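Local coordinates for protein inositol-3-phosphate synthase (Caenorhabditis elegans, PDB 1VKO) that binds nicotinamide-adenine-dinucleotide on a Rossmann-type domain characteristic of the inositol-phosphate synthase family, at residues K69-R75 against E456-S462; I96-Q100 against P151-I156; F142-V146 against V509-F515; N262-I268 against V306-L312. One frame throughout, in Å; residues are numbered along the deposited sequence.

Contact 1: K69-R75 against E456-S462; sequences KTVLKPR and ELASRVS
The guanidinium of Arg-460 lies flat under the bend at Lys-73 and Pro-74, with Pro-74 CA over one of its faces, 3.4 Å above the plane. Its edges do the bonding. NH1 donates to Val-71 O at 2.8 Å, almost within the guanidinium plane, and NE and NH2 grip the carboxylate of Glu-456 side-on. Arg-460 NH2 reaches Glu-456 OE1 at 2.9 Å on the syn lone pair, and also donates to Pro-147 O. Glu-456 OE2 in turn takes the backbone N of Arg-75 at 3.1 Å, from well above the carboxylate plane. Arg-75 slides past Arg-460 the opposite way: a turn at chi2 (87°) folds its guanidinium back over Arg-460 CG, the two planes 74° apart, with only a weak bond from NH1 to Ser-459 O. Behind this cluster, strands 56-71 and 461-464 pair antiparallel. Lys-69 and Ser-462 form a hydrogen-bonded pair, while Thr-70 and Val-461, a non-hydrogen-bonded pair, lie side by side and touch Leu-512 of helix 498-513. A water bonds both Lys-69 O and Ser-462 OG. With Arg-460 and a backbone N-H both donating to it, Glu-456 is probably held ionised, tying the chain after strand 56-71 to helix 440-458.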
loop_
_atom_site.group_PDB
_atom_site.type_symbol
_atom_site.label_atom_id
_atom_site.label_comp_id
_atom_site.label_asym_id
_atom_site.label_seq_id
_atom_site.Cartn_x
_atom_site.Cartn_y
_atom_site.Cartn_z
ATOM N N LYS A 69 -16.595 -24.678 40.013
ATOM C CA LYS A 69 -18.039 -24.763 39.929
ATOM C C LYS A 69 -18.463 -23.678 38.982
ATOM O O LYS A 69 -17.967 -22.557 39.096
ATOM C CB LYS A 69 -18.730 -24.579 41.299
ATOM C CG LYS A 69 -18.896 -25.841 42.160
ATOM C CD LYS A 69 -19.757 -25.495 43.402
ATOM C CE LYS A 69 -20.136 -26.712 44.283
ATOM N NZ LYS A 69 -19.012 -27.207 45.130
ATOM N N THR A 70 -19.375 -24.013 38.063
ATOM C CA THR A 70 -19.906 -23.058 37.102
ATOM C C THR A 70 -21.409 -23.043 37.090
ATOM O O THR A 70 -22.016 -24.005 36.636
ATOM C CB THR A 70 -19.428 -23.392 35.669
ATOM O OG1 THR A 70 -17.999 -23.359 35.614
ATOM C CG2 THR A 70 -19.849 -22.281 34.697
ATOM N N VAL A 71 -22.029 -21.952 37.533
ATOM C CA VAL A 71 -23.477 -21.862 37.382
ATOM C C VAL A 71 -23.809 -21.936 35.888
ATOM O O VAL A 71 -23.192 -21.251 35.067
ATOM C CB VAL A 71 -24.087 -20.619 38.071
ATOM C CG1 VAL A 71 -25.624 -20.578 37.873
ATOM C CG2 VAL A 71 -23.752 -20.615 39.573
ATOM N N LEU A 72 -24.731 -22.818 35.522
ATOM C CA LEU A 72 -24.994 -23.073 34.105
ATOM C C LEU A 72 -26.061 -22.179 33.485
ATOM O O LEU A 72 -26.091 -22.027 32.268
ATOM C CB LEU A 72 -25.359 -24.540 33.860
ATOM C CG LEU A 72 -24.287 -25.629 33.954
ATOM C CD1 LEU A 72 -24.920 -26.977 33.684
ATOM C CD2 LEU A 72 -23.143 -25.409 32.992
ATOM N N LYS A 73 -26.956 -21.621 34.298
ATOM C CA LYS A 73 -27.944 -20.692 33.754
ATOM C C LYS A 73 -27.412 -19.273 33.841
ATOM O O LYS A 73 -27.108 -18.808 34.937
ATOM C CB LYS A 73 -29.304 -20.795 34.441
ATOM C CG LYS A 73 -30.431 -20.271 33.563
ATOM C CD LYS A 73 -31.440 -19.439 34.336
ATOM C CE LYS A 73 -32.586 -20.281 34.873
ATOM N NZ LYS A 73 -33.595 -19.472 35.647
ATOM N N PRO A 74 -27.243 -18.610 32.691
ATOM C CA PRO A 74 -26.845 -17.207 32.686
ATOM C C PRO A 74 -27.873 -16.368 33.433
ATOM O O PRO A 74 -29.072 -16.594 33.285
ATOM C CB PRO A 74 -26.779 -16.868 31.192
ATOM C CG PRO A 74 -26.459 -18.199 30.544
ATOM C CD PRO A 74 -27.332 -19.150 31.317
ATOM N N ARG A 75 -27.384 -15.436 34.257
ATOM C CA ARG A 75 -28.241 -14.543 35.031
ATOM C C ARG A 75 -28.869 -13.442 34.162
ATOM O O ARG A 75 -28.342 -13.107 33.082
ATOM C CB ARG A 75 -27.441 -13.913 36.161
ATOM C CG ARG A 75 -27.327 -14.789 37.395
ATOM C CD ARG A 75 -26.155 -15.766 37.351
ATOM N NE ARG A 75 -25.970 -16.481 38.619
ATOM C CZ ARG A 75 -24.944 -16.314 39.440
ATOM N NH1 ARG A 75 -23.972 -15.451 39.162
ATOM N NH2 ARG A 75 -24.881 -17.025 40.541
ATOM N N GLU A 456 -20.209 -11.589 32.914
ATOM C CA GLU A 456 -21.323 -12.320 33.514
ATOM C C GLU A 456 -20.967 -13.789 33.687
ATOM O O GLU A 456 -21.361 -14.416 34.673
ATOM C CB GLU A 456 -22.583 -12.195 32.662
ATOM C CG GLU A 456 -23.868 -12.604 33.367
ATOM C CD GLU A 456 -24.030 -14.103 33.498
ATOM O OE1 GLU A 456 -23.744 -14.814 32.510
ATOM O OE2 GLU A 456 -24.458 -14.582 34.586
ATOM N N LEU A 457 -20.230 -14.338 32.722
ATOM C CA LEU A 457 -19.788 -15.714 32.799
ATOM C C LEU A 457 -18.832 -15.851 33.968
ATOM O O LEU A 457 -19.000 -16.742 34.797
ATOM C CB LEU A 457 -19.134 -16.190 31.496
ATOM C CG LEU A 457 -18.263 -17.455 31.658
ATOM C CD1 LEU A 457 -19.109 -18.695 32.048
ATOM C CD2 LEU A 457 -17.406 -17.734 30.456
ATOM N N ALA A 458 -17.838 -14.975 34.061
ATOM C CA ALA A 458 -16.902 -15.071 35.177
ATOM C C ALA A 458 -17.634 -14.930 36.532
ATOM O O ALA A 458 -17.212 -15.506 37.560
ATOM C CB ALA A 458 -15.783 -14.049 35.031
ATOM N N SER A 459 -18.738 -14.175 36.528
ATOM C CA SER A 459 -19.507 -13.962 37.741
ATOM C C SER A 459 -20.147 -15.273 38.179
ATOM O O SER A 459 -20.623 -15.366 39.307
ATOM C CB SER A 459 -20.548 -12.850 37.566
ATOM O OG SER A 459 -21.804 -13.351 37.150
ATOM N N ARG A 460 -20.127 -16.276 37.288
ATOM C CA ARG A 460 -20.696 -17.620 37.518
ATOM C C ARG A 460 -19.673 -18.708 37.823
ATOM O O ARG A 460 -20.026 -19.863 38.043
ATOM C CB ARG A 460 -21.560 -18.075 36.332
ATOM C CG ARG A 460 -22.972 -17.513 36.383
ATOM C CD ARG A 460 -23.917 -18.052 35.294
ATOM N NE ARG A 460 -23.615 -17.479 33.982
ATOM C CZ ARG A 460 -23.223 -18.148 32.898
ATOM N NH1 ARG A 460 -23.081 -19.467 32.889
ATOM N NH2 ARG A 460 -22.986 -17.472 31.788
ATOM N N VAL A 461 -18.403 -18.358 37.831
ATOM C CA VAL A 461 -17.367 -19.356 38.068
ATOM C C VAL A 461 -16.790 -19.188 39.476
ATOM O O VAL A 461 -16.555 -18.067 39.924
ATOM C CB VAL A 461 -16.233 -19.272 36.998
ATOM C CG1 VAL A 461 -15.154 -20.316 37.257
ATOM C CG2 VAL A 461 -16.801 -19.419 35.583
ATOM N N SER A 462 -16.563 -20.309 40.158
ATOM C CA SER A 462 -15.784 -20.313 41.402
ATOM C C SER A 462 -14.870 -21.541 41.459
ATOM O O SER A 462 -15.040 -22.476 40.701
ATOM C CB SER A 462 -16.717 -20.272 42.611
ATOM O OG SER A 462 -17.588 -21.395 42.610
HETATM O O HOH W 1 -19.516 -20.781 40.931
#

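Contact 2: I96-Q100 against P151-I156; sequences IFANQ and PNDLII
Ile-96 brings its CD1 methyl against CD1 of Ile-156, and the modelled 3.2 Å between these carbons is so short that its exact value is doubtful. The two side chains meet at a slant. Ile-96 gets there because CG1 stands anti to its carbonyl carbon (chi1 -67°) and the chain then runs on extended, carrying CD1 past the 151-153 turn. On the way its other branch, CG2, comes within 3.2 Å of Pro-151 O, and CG1 rests 4.2 Å from Pro-151 CB. Leu-154 CD1 adds a looser apolar neighbour. Tyr-449 of helix 440-458 packs on both Ile-96 and Pro-151, which are buried.

The segments belong to the Rossmann-type part of the subunit: helix 87-100 follows strand 77-82, and strand 154-159 runs parallel to that strand at the border of the five-stranded sheet. Ile-156 touches Leu-79 of the neighbouring strand, and its side chain is about 13 Å from the bound NAD.

Toward the C-terminal end of the helix the contact thins out and turns polar. Exposed Gln-100 reaches along Asn-152, the two side chains running antiparallel alongside one another with amide planes 40° apart. Its NE2 donates to the backbone O of Asn-152 at 3.2 Å, in the carbonyl plane and on a lone pair, although the 140° angle at the hydrogen leaves the bond bent. The side-chain amide of Asn-152 is engaged differently: OD1 bonds Tyr-116 OH and merely lies 3.7 Å from Asn-99 CB. Asn-99 ND2 bonds Ser-95 O and Asn-115 O, while Met-426 of the second subunit packs against Asn-99.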
loop_
_atom_site.group_PDB
_atom_site.type_symbol
_atom_site.label_atom_id
_atom_site.label_comp_id
_atom_site.label_asym_id
_atom_site.label_seq_id
_atom_site.Cartn_x
_atom_site.Cartn_y
_atom_site.Cartn_z
ATOM N N ILE A 96 -28.282 -4.916 18.525
ATOM C CA ILE A 96 -29.069 -5.879 19.350
ATOM C C ILE A 96 -30.502 -5.958 18.830
ATOM O O ILE A 96 -31.012 -7.039 18.502
ATOM C CB ILE A 96 -28.949 -5.540 20.883
ATOM C CG1 ILE A 96 -27.501 -5.783 21.352
ATOM C CG2 ILE A 96 -29.790 -6.396 21.724
ATOM C CD1 ILE A 96 -27.158 -5.185 22.705
ATOM N N PHE A 97 -31.138 -4.811 18.692
ATOM C CA PHE A 97 -32.503 -4.760 18.152
ATOM C C PHE A 97 -32.532 -5.375 16.782
ATOM O O PHE A 97 -33.409 -6.155 16.459
ATOM C CB PHE A 97 -32.969 -3.313 18.044
ATOM C CG PHE A 97 -33.428 -2.729 19.351
ATOM C CD1 PHE A 97 -34.269 -3.463 20.209
ATOM C CD2 PHE A 97 -33.055 -1.445 19.718
ATOM C CE1 PHE A 97 -34.690 -2.921 21.413
ATOM C CE2 PHE A 97 -33.494 -0.888 20.916
ATOM C CZ PHE A 97 -34.297 -1.620 21.768
ATOM N N ALA A 98 -31.542 -5.010 15.975
ATOM C CA ALA A 98 -31.493 -5.403 14.603
ATOM C C ALA A 98 -31.385 -6.902 14.524
ATOM O O ALA A 98 -32.056 -7.516 13.700
ATOM C CB ALA A 98 -30.335 -4.727 13.921
ATOM N N ASN A 99 -30.559 -7.509 15.376
ATOM C CA ASN A 99 -30.510 -8.993 15.441
ATOM C C ASN A 99 -31.753 -9.674 16.044
ATOM O O ASN A 99 -32.119 -10.765 15.625
ATOM C CB ASN A 99 -29.251 -9.486 16.144
ATOM C CG ASN A 99 -28.038 -9.391 15.271
ATOM O OD1 ASN A 99 -27.617 -10.383 14.653
ATOM N ND2 ASN A 99 -27.455 -8.195 15.204
ATOM N N GLN A 100 -32.386 -9.043 17.022
ATOM C CA GLN A 100 -33.632 -9.566 17.605
ATOM C C GLN A 100 -34.716 -9.725 16.552
ATOM O O GLN A 100 -35.387 -10.758 16.493
ATOM C CB GLN A 100 -34.129 -8.638 18.697
ATOM C CG GLN A 100 -33.449 -8.799 20.050
ATOM C CD GLN A 100 -33.797 -7.676 21.010
ATOM O OE1 GLN A 100 -34.163 -6.589 20.582
ATOM N NE2 GLN A 100 -33.631 -7.917 22.314
ATOM N N PRO A 151 -26.179 -11.542 22.944
ATOM C CA PRO A 151 -26.376 -10.099 23.103
ATOM C C PRO A 151 -27.852 -9.741 23.025
ATOM O O PRO A 151 -28.222 -8.643 23.409
ATOM C CB PRO A 151 -25.607 -9.502 21.924
ATOM C CG PRO A 151 -24.554 -10.555 21.601
ATOM C CD PRO A 151 -25.354 -11.858 21.758
ATOM N N ASN A 152 -28.681 -10.657 22.527
ATOM C CA ASN A 152 -30.109 -10.427 22.500
ATOM C C ASN A 152 -30.695 -10.406 23.912
ATOM O O ASN A 152 -31.750 -9.836 24.113
ATOM C CB ASN A 152 -30.827 -11.465 21.615
ATOM C CG ASN A 152 -30.332 -11.443 20.169
ATOM O OD1 ASN A 152 -29.855 -10.415 19.654
ATOM N ND2 ASN A 152 -30.438 -12.579 19.509
ATOM N N ASP A 153 -29.980 -10.988 24.881
ATOM C CA ASP A 153 -30.478 -11.162 26.248
ATOM C C ASP A 153 -30.042 -10.018 27.137
ATOM O O ASP A 153 -30.328 -10.029 28.358
ATOM C CB ASP A 153 -29.901 -12.435 26.875
ATOM C CG ASP A 153 -30.282 -13.680 26.140
ATOM O OD1 ASP A 153 -31.505 -13.872 25.908
ATOM O OD2 ASP A 153 -29.429 -14.529 25.774
ATOM N N LEU A 154 -29.298 -9.067 26.563
ATOM C CA LEU A 154 -28.773 -7.934 27.341
ATOM C C LEU A 154 -29.775 -6.805 27.328
ATOM O O LEU A 154 -30.245 -6.407 26.263
ATOM C CB LEU A 154 -27.435 -7.430 26.786
ATOM C CG LEU A 154 -26.145 -8.275 26.710
ATOM C CD1 LEU A 154 -25.045 -7.513 25.915
ATOM C CD2 LEU A 154 -25.597 -8.707 28.097
ATOM N N ILE A 155 -30.116 -6.307 28.511
ATOM C CA ILE A 155 -30.937 -5.105 28.636
ATOM C C ILE A 155 -30.009 -3.914 28.811
ATOM O O ILE A 155 -29.194 -3.896 29.740
ATOM C CB ILE A 155 -31.840 -5.200 29.902
ATOM C CG1 ILE A 155 -32.945 -6.262 29.753
ATOM C CG2 ILE A 155 -32.459 -3.855 30.191
ATOM C CD1 ILE A 155 -32.648 -7.608 30.438
ATOM N N ILE A 156 -30.166 -2.883 27.991
ATOM C CA ILE A 156 -29.204 -1.791 27.982
ATOM C C ILE A 156 -29.759 -0.382 28.241
ATOM O O ILE A 156 -30.634 0.081 27.546
ATOM C CB ILE A 156 -28.439 -1.794 26.656
ATOM C CG1 ILE A 156 -27.683 -3.105 26.452
ATOM C CG2 ILE A 156 -27.546 -0.551 26.552
ATOM C CD1 ILE A 156 -26.827 -3.128 25.161
#

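Contact 3: F142-V146 against V509-F515; sequences FKDIV and VTALAGF
Phe-142 opens the contact by bringing the far end of its ring to Val-509: CZ is 3.7 Å from CG1, while CE1 approaches CG2. The two side chains cross at about a right angle. With CG anti to the backbone N (chi1 -169°), the ring is carried to Val-509, and Val-126 and Ile-148 also pack on it. Three residues further on, the chain has turned enough for Ile-145 to face the helix squarely. Its CG2 branch sits 3.1 Å from Val-509 O and packs on Ala-513 CB at 3.6 Å, while CD1 at the other tip meets Thr-510 CG2 at 3.9 Å. This places the loop between strands 136-141 and 154-159 against the last turn of helix 498-513. Gly-514 then leaves helical angles with positive phi, and Thr-510 O accepts from both Gly-514 N and Phe-515 N. The chain thus turns so that Phe-515 comes back to Ile-145, CE1 lying 4.1 Å from CG2; Val-59 of the second subunit packs on the same phenylalanine. Val-146 finishes the row by splitting its methyls. CG1 touches both Leu-512 CB and Ala-513 CB, at 3.8 Å each, and CG2 turns back to Val-509 CG1 at 4.1 Å.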
loop_
_atom_site.group_PDB
_atom_site.type_symbol
_atom_site.label_atom_id
_atom_site.label_comp_id
_atom_site.label_asym_id
_atom_site.label_seq_id
_atom_site.Cartn_x
_atom_site.Cartn_y
_atom_site.Cartn_z
ATOM N N PHE A 142 -17.701 -21.399 20.385
ATOM C CA PHE A 142 -17.415 -20.977 21.718
ATOM C C PHE A 142 -18.652 -21.032 22.637
ATOM O O PHE A 142 -18.546 -21.430 23.810
ATOM C CB PHE A 142 -16.877 -19.556 21.659
ATOM C CG PHE A 142 -16.293 -19.087 22.944
ATOM C CD1 PHE A 142 -14.960 -19.341 23.238
ATOM C CD2 PHE A 142 -17.077 -18.394 23.871
ATOM C CE1 PHE A 142 -14.418 -18.923 24.449
ATOM C CE2 PHE A 142 -16.548 -17.962 25.073
ATOM C CZ PHE A 142 -15.215 -18.233 25.368
ATOM N N LYS A 143 -19.815 -20.620 22.136
ATOM C CA LYS A 143 -20.971 -20.437 23.027
ATOM C C LYS A 143 -21.618 -21.767 23.402
ATOM O O LYS A 143 -22.478 -21.806 24.261
ATOM C CB LYS A 143 -21.991 -19.487 22.412
ATOM C CG LYS A 143 -22.550 -19.950 21.058
ATOM C CD LYS A 143 -23.121 -18.767 20.310
ATOM C CE LYS A 143 -23.505 -19.150 18.918
ATOM N NZ LYS A 143 -24.708 -20.017 19.082
ATOM N N ASP A 144 -21.170 -22.851 22.762
ATOM C CA ASP A 144 -21.638 -24.190 23.067
ATOM C C ASP A 144 -20.863 -24.875 24.211
ATOM O O ASP A 144 -21.276 -25.920 24.700
ATOM C CB ASP A 144 -21.556 -25.057 21.810
ATOM C CG ASP A 144 -22.589 -24.675 20.759
ATOM O OD1 ASP A 144 -23.317 -23.686 20.934
ATOM O OD2 ASP A 144 -22.739 -25.309 19.704
ATOM N N ILE A 145 -19.732 -24.306 24.623
ATOM C CA ILE A 145 -18.876 -24.953 25.600
ATOM C C ILE A 145 -19.397 -24.791 27.034
ATOM O O ILE A 145 -19.761 -25.778 27.660
ATOM C CB ILE A 145 -17.427 -24.482 25.437
ATOM C CG1 ILE A 145 -16.902 -24.901 24.070
ATOM C CG2 ILE A 145 -16.549 -25.060 26.526
ATOM C CD1 ILE A 145 -15.536 -24.249 23.737
ATOM N N VAL A 146 -19.406 -23.565 27.560
ATOM C CA VAL A 146 -20.206 -23.263 28.752
ATOM C C VAL A 146 -21.295 -22.254 28.358
ATOM O O VAL A 146 -21.064 -21.397 27.519
ATOM C CB VAL A 146 -19.386 -22.822 30.016
ATOM C CG1 VAL A 146 -18.476 -23.934 30.500
ATOM C CG2 VAL A 146 -18.582 -21.596 29.775
ATOM N N VAL A 509 -12.546 -22.139 29.265
ATOM C CA VAL A 509 -13.939 -22.620 29.150
ATOM C C VAL A 509 -14.022 -24.111 28.893
ATOM O O VAL A 509 -15.019 -24.731 29.251
ATOM C CB VAL A 509 -14.801 -21.865 28.089
ATOM C CG1 VAL A 509 -14.874 -20.390 28.412
ATOM C CG2 VAL A 509 -14.229 -22.057 26.706
ATOM N N THR A 510 -12.996 -24.704 28.274
ATOM C CA THR A 510 -13.027 -26.154 28.103
ATOM C C THR A 510 -12.773 -26.862 29.413
ATOM O O THR A 510 -13.462 -27.844 29.701
ATOM C CB THR A 510 -12.168 -26.683 26.941
ATOM O OG1 THR A 510 -10.827 -26.198 27.014
ATOM C CG2 THR A 510 -12.666 -26.109 25.646
ATOM N N ALA A 511 -11.830 -26.349 30.208
ATOM C CA ALA A 511 -11.600 -26.789 31.606
ATOM C C ALA A 511 -12.851 -26.699 32.497
ATOM O O ALA A 511 -13.178 -27.658 33.220
ATOM C CB ALA A 511 -10.453 -26.006 32.236
ATOM N N LEU A 512 -13.547 -25.557 32.447
ATOM C CA LEU A 512 -14.868 -25.430 33.087
ATOM C C LEU A 512 -15.849 -26.511 32.641
ATOM O O LEU A 512 -16.474 -27.154 33.494
ATOM C CB LEU A 512 -15.489 -24.044 32.879
ATOM C CG LEU A 512 -14.617 -22.879 33.359
ATOM C CD1 LEU A 512 -15.127 -21.559 32.826
ATOM C CD2 LEU A 512 -14.482 -22.838 34.864
ATOM N N ALA A 513 -15.964 -26.719 31.325
ATOM C CA ALA A 513 -16.967 -27.637 30.740
ATOM C C ALA A 513 -16.648 -29.107 30.899
ATOM O O ALA A 513 -17.559 -29.939 30.788
ATOM C CB ALA A 513 -17.210 -27.332 29.270
ATOM N N GLY A 514 -15.367 -29.419 31.122
ATOM C CA GLY A 514 -14.913 -30.775 31.444
ATOM C C GLY A 514 -14.011 -31.429 30.406
ATOM O O GLY A 514 -13.532 -32.548 30.594
ATOM N N PHE A 515 -13.749 -30.733 29.307
ATOM C CA PHE A 515 -12.991 -31.358 28.209
ATOM C C PHE A 515 -11.830 -30.530 27.632
ATOM O O PHE A 515 -11.870 -30.165 26.454
ATOM C CB PHE A 515 -13.936 -31.856 27.102
ATOM C CG PHE A 515 -15.023 -30.874 26.712
ATOM C CD1 PHE A 515 -14.740 -29.801 25.878
ATOM C CD2 PHE A 515 -16.341 -31.074 27.124
ATOM C CE1 PHE A 515 -15.724 -28.918 25.481
ATOM C CE2 PHE A 515 -17.349 -30.181 26.740
ATOM C CZ PHE A 515 -17.035 -29.107 25.903
#

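Contact 4: N262-I268 against V306-L312; sequences NATADEI and VPGLIEL
The backbones nearly touch where Thr-264 and Gly-308 bring their CA atoms to 3.6 Å, and Gly-308 N donates to Asn-262 O at 3.0 Å. Two helix starts meet here: Thr-264 is the N-cap of helix 265-273 and forms a capping box with Glu-267, while Val-306 holds the N-cap position of helix 307-316. Gly-308 has no side chain, and its CA comes within 3.3 Å of Thr-264 C. Ile-268 CG2 lies 4.0 Å from Gly-308 O. Nearby, Val-306 crosses Asn-262 at about a right angle, its CG2 4.0 Å from Asn-262 CB; the amide of that asparagine turns elsewhere, ND2 bonding Asp-256 O. Further along, Ala-265 CB rests 4.0 Å from Leu-312 CB. Helix 281-291 lies against Leu-309 behind this packing. Glu-311 supplies the polar tie. With CG opposite the backbone N (chi1 -175°) and the chain extended beyond, it runs beside Thr-264 and sets its carboxylate at the start of the neighbouring helix, where Ala-265 N donates to Glu-311 OE1 at 2.9 Å, approaching from above the carboxylate plane.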
loop_
_atom_site.group_PDB
_atom_site.type_symbol
_atom_site.label_atom_id
_atom_site.label_comp_id
_atom_site.label_asym_id
_atom_site.label_seq_id
_atom_site.Cartn_x
_atom_site.Cartn_y
_atom_site.Cartn_z
ATOM N N ASN A 262 -5.474 8.706 45.725
ATOM C CA ASN A 262 -6.129 7.533 45.139
ATOM C C ASN A 262 -5.297 6.236 45.130
ATOM O O ASN A 262 -5.559 5.333 44.332
ATOM C CB ASN A 262 -6.647 7.881 43.723
ATOM C CG ASN A 262 -5.525 8.318 42.775
ATOM O OD1 ASN A 262 -4.361 7.990 42.996
ATOM N ND2 ASN A 262 -5.878 9.057 41.712
ATOM N N ALA A 263 -4.311 6.125 46.024
ATOM C CA ALA A 263 -3.512 4.886 46.141
ATOM C C ALA A 263 -4.267 3.781 46.873
ATOM O O ALA A 263 -4.005 2.580 46.641
ATOM C CB ALA A 263 -2.170 5.140 46.819
ATOM N N THR A 264 -5.190 4.166 47.758
ATOM C CA THR A 264 -6.004 3.176 48.462
ATOM C C THR A 264 -7.471 3.485 48.311
ATOM O O THR A 264 -7.827 4.585 47.909
ATOM C CB THR A 264 -5.691 3.159 49.953
ATOM O OG1 THR A 264 -6.395 4.242 50.582
ATOM C CG2 THR A 264 -4.201 3.414 50.219
ATOM N N ALA A 265 -8.311 2.513 48.669
ATOM C CA ALA A 265 -9.773 2.648 48.638
ATOM C C ALA A 265 -10.277 3.787 49.508
ATOM O O ALA A 265 -11.143 4.556 49.095
ATOM C CB ALA A 265 -10.432 1.346 49.069
ATOM N N ASP A 266 -9.746 3.863 50.724
ATOM C CA ASP A 266 -10.146 4.863 51.702
ATOM C C ASP A 266 -9.708 6.244 51.260
ATOM O O ASP A 266 -10.430 7.224 51.486
ATOM C CB ASP A 266 -9.555 4.533 53.067
ATOM C CG ASP A 266 -10.060 3.199 53.621
ATOM O OD1 ASP A 266 -11.254 2.849 53.424
ATOM O OD2 ASP A 266 -9.316 2.444 54.273
ATOM N N GLU A 267 -8.537 6.315 50.620
ATOM C CA GLU A 267 -8.090 7.547 49.962
ATOM C C GLU A 267 -9.046 8.004 48.869
ATOM O O GLU A 267 -9.463 9.147 48.882
ATOM C CB GLU A 267 -6.674 7.408 49.406
ATOM C CG GLU A 267 -5.630 7.498 50.495
ATOM C CD GLU A 267 -4.231 7.242 49.987
ATOM O OE1 GLU A 267 -4.044 7.144 48.749
ATOM O OE2 GLU A 267 -3.305 7.153 50.829
ATOM N N ILE A 268 -9.411 7.120 47.942
ATOM C CA ILE A 268 -10.308 7.523 46.855
ATOM C C ILE A 268 -11.687 7.974 47.352
ATOM O O ILE A 268 -12.228 8.958 46.820
ATOM C CB ILE A 268 -10.361 6.472 45.663
ATOM C CG1 ILE A 268 -11.159 7.008 44.471
ATOM C CG2 ILE A 268 -10.922 5.121 46.080
ATOM C CD1 ILE A 268 -10.313 7.742 43.472
ATOM N N VAL A 306 -7.065 3.067 38.911
ATOM C CA VAL A 306 -5.980 3.316 39.862
ATOM C C VAL A 306 -6.012 2.298 41.030
ATOM O O VAL A 306 -7.051 1.671 41.278
ATOM C CB VAL A 306 -6.045 4.773 40.399
ATOM C CG1 VAL A 306 -5.775 5.754 39.275
ATOM C CG2 VAL A 306 -7.403 5.064 41.028
ATOM N N PRO A 307 -4.900 2.144 41.753
ATOM C CA PRO A 307 -4.806 1.116 42.813
ATOM C C PRO A 307 -5.940 1.224 43.865
ATOM O O PRO A 307 -6.507 0.220 44.277
ATOM C CB PRO A 307 -3.432 1.372 43.439
ATOM C CG PRO A 307 -2.653 2.146 42.415
ATOM C CD PRO A 307 -3.659 2.938 41.630
ATOM N N GLY A 308 -6.284 2.438 44.260
ATOM C CA GLY A 308 -7.401 2.639 45.158
ATOM C C GLY A 308 -8.701 2.010 44.703
ATOM O O GLY A 308 -9.442 1.461 45.514
ATOM N N LEU A 309 -8.970 2.096 43.406
ATOM C CA LEU A 309 -10.138 1.484 42.776
ATOM C C LEU A 309 -10.110 -0.049 42.750
ATOM O O LEU A 309 -11.062 -0.719 43.140
ATOM C CB LEU A 309 -10.357 2.076 41.367
ATOM C CG LEU A 309 -11.415 3.164 41.552
ATOM C CD1 LEU A 309 -11.579 4.169 40.412
ATOM C CD2 LEU A 309 -12.663 2.417 41.746
ATOM N N ILE A 310 -9.016 -0.608 42.285
ATOM C CA ILE A 310 -8.858 -2.043 42.336
ATOM C C ILE A 310 -9.113 -2.513 43.769
ATOM O O ILE A 310 -10.024 -3.339 44.008
ATOM C CB ILE A 310 -7.476 -2.441 41.813
ATOM C CG1 ILE A 310 -7.412 -2.205 40.294
ATOM C CG2 ILE A 310 -7.161 -3.881 42.197
ATOM C CD1 ILE A 310 -6.015 -2.258 39.697
ATOM N N GLU A 311 -8.365 -1.961 44.730
ATOM C CA GLU A 311 -8.610 -2.287 46.143
ATOM C C GLU A 311 -10.110 -2.203 46.525
ATOM O O GLU A 311 -10.625 -3.043 47.255
ATOM C CB GLU A 311 -7.736 -1.426 47.056
ATOM C CG GLU A 311 -7.835 -1.781 48.525
ATOM C CD GLU A 311 -6.913 -0.955 49.403
ATOM O OE1 GLU A 311 -6.643 0.208 49.072
ATOM O OE2 GLU A 311 -6.464 -1.477 50.440
ATOM N N LEU A 312 -10.822 -1.224 45.993
ATOM C CA LEU A 312 -12.228 -1.052 46.362
ATOM C C LEU A 312 -13.075 -2.158 45.747
ATOM O O LEU A 312 -14.004 -2.679 46.367
ATOM C CB LEU A 312 -12.736 0.345 45.954
ATOM C CG LEU A 312 -14.154 0.773 46.402
ATOM C CD1 LEU A 312 -14.300 1.034 47.924
ATOM C CD2 LEU A 312 -14.596 1.977 45.613
#

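How the contacts relate
Contacts 1 and 3 are one neighbourhood, their centres 12 Å apart: Leu-457 reaches Val-146 and Val-509, and Leu-512 also belongs to both. Their chemistry differs sharply all the same. Contact 3 is fully buried and apolar, with no hydrogen bond across it, whereas contact 1, partly buried, combines strand pairing with an ion pair inside segment 456-462 that is bonded to the other segment. Contact 2, in the Rossmann-type part, is also partly buried and grades from isoleucine packing to an exposed glutamine; like contact 3 it touches the second subunit. Contact 4 stands apart, about 15 Å from the nearest atoms of contact 1, a buried meeting of two helix starts with no other subunit touching it.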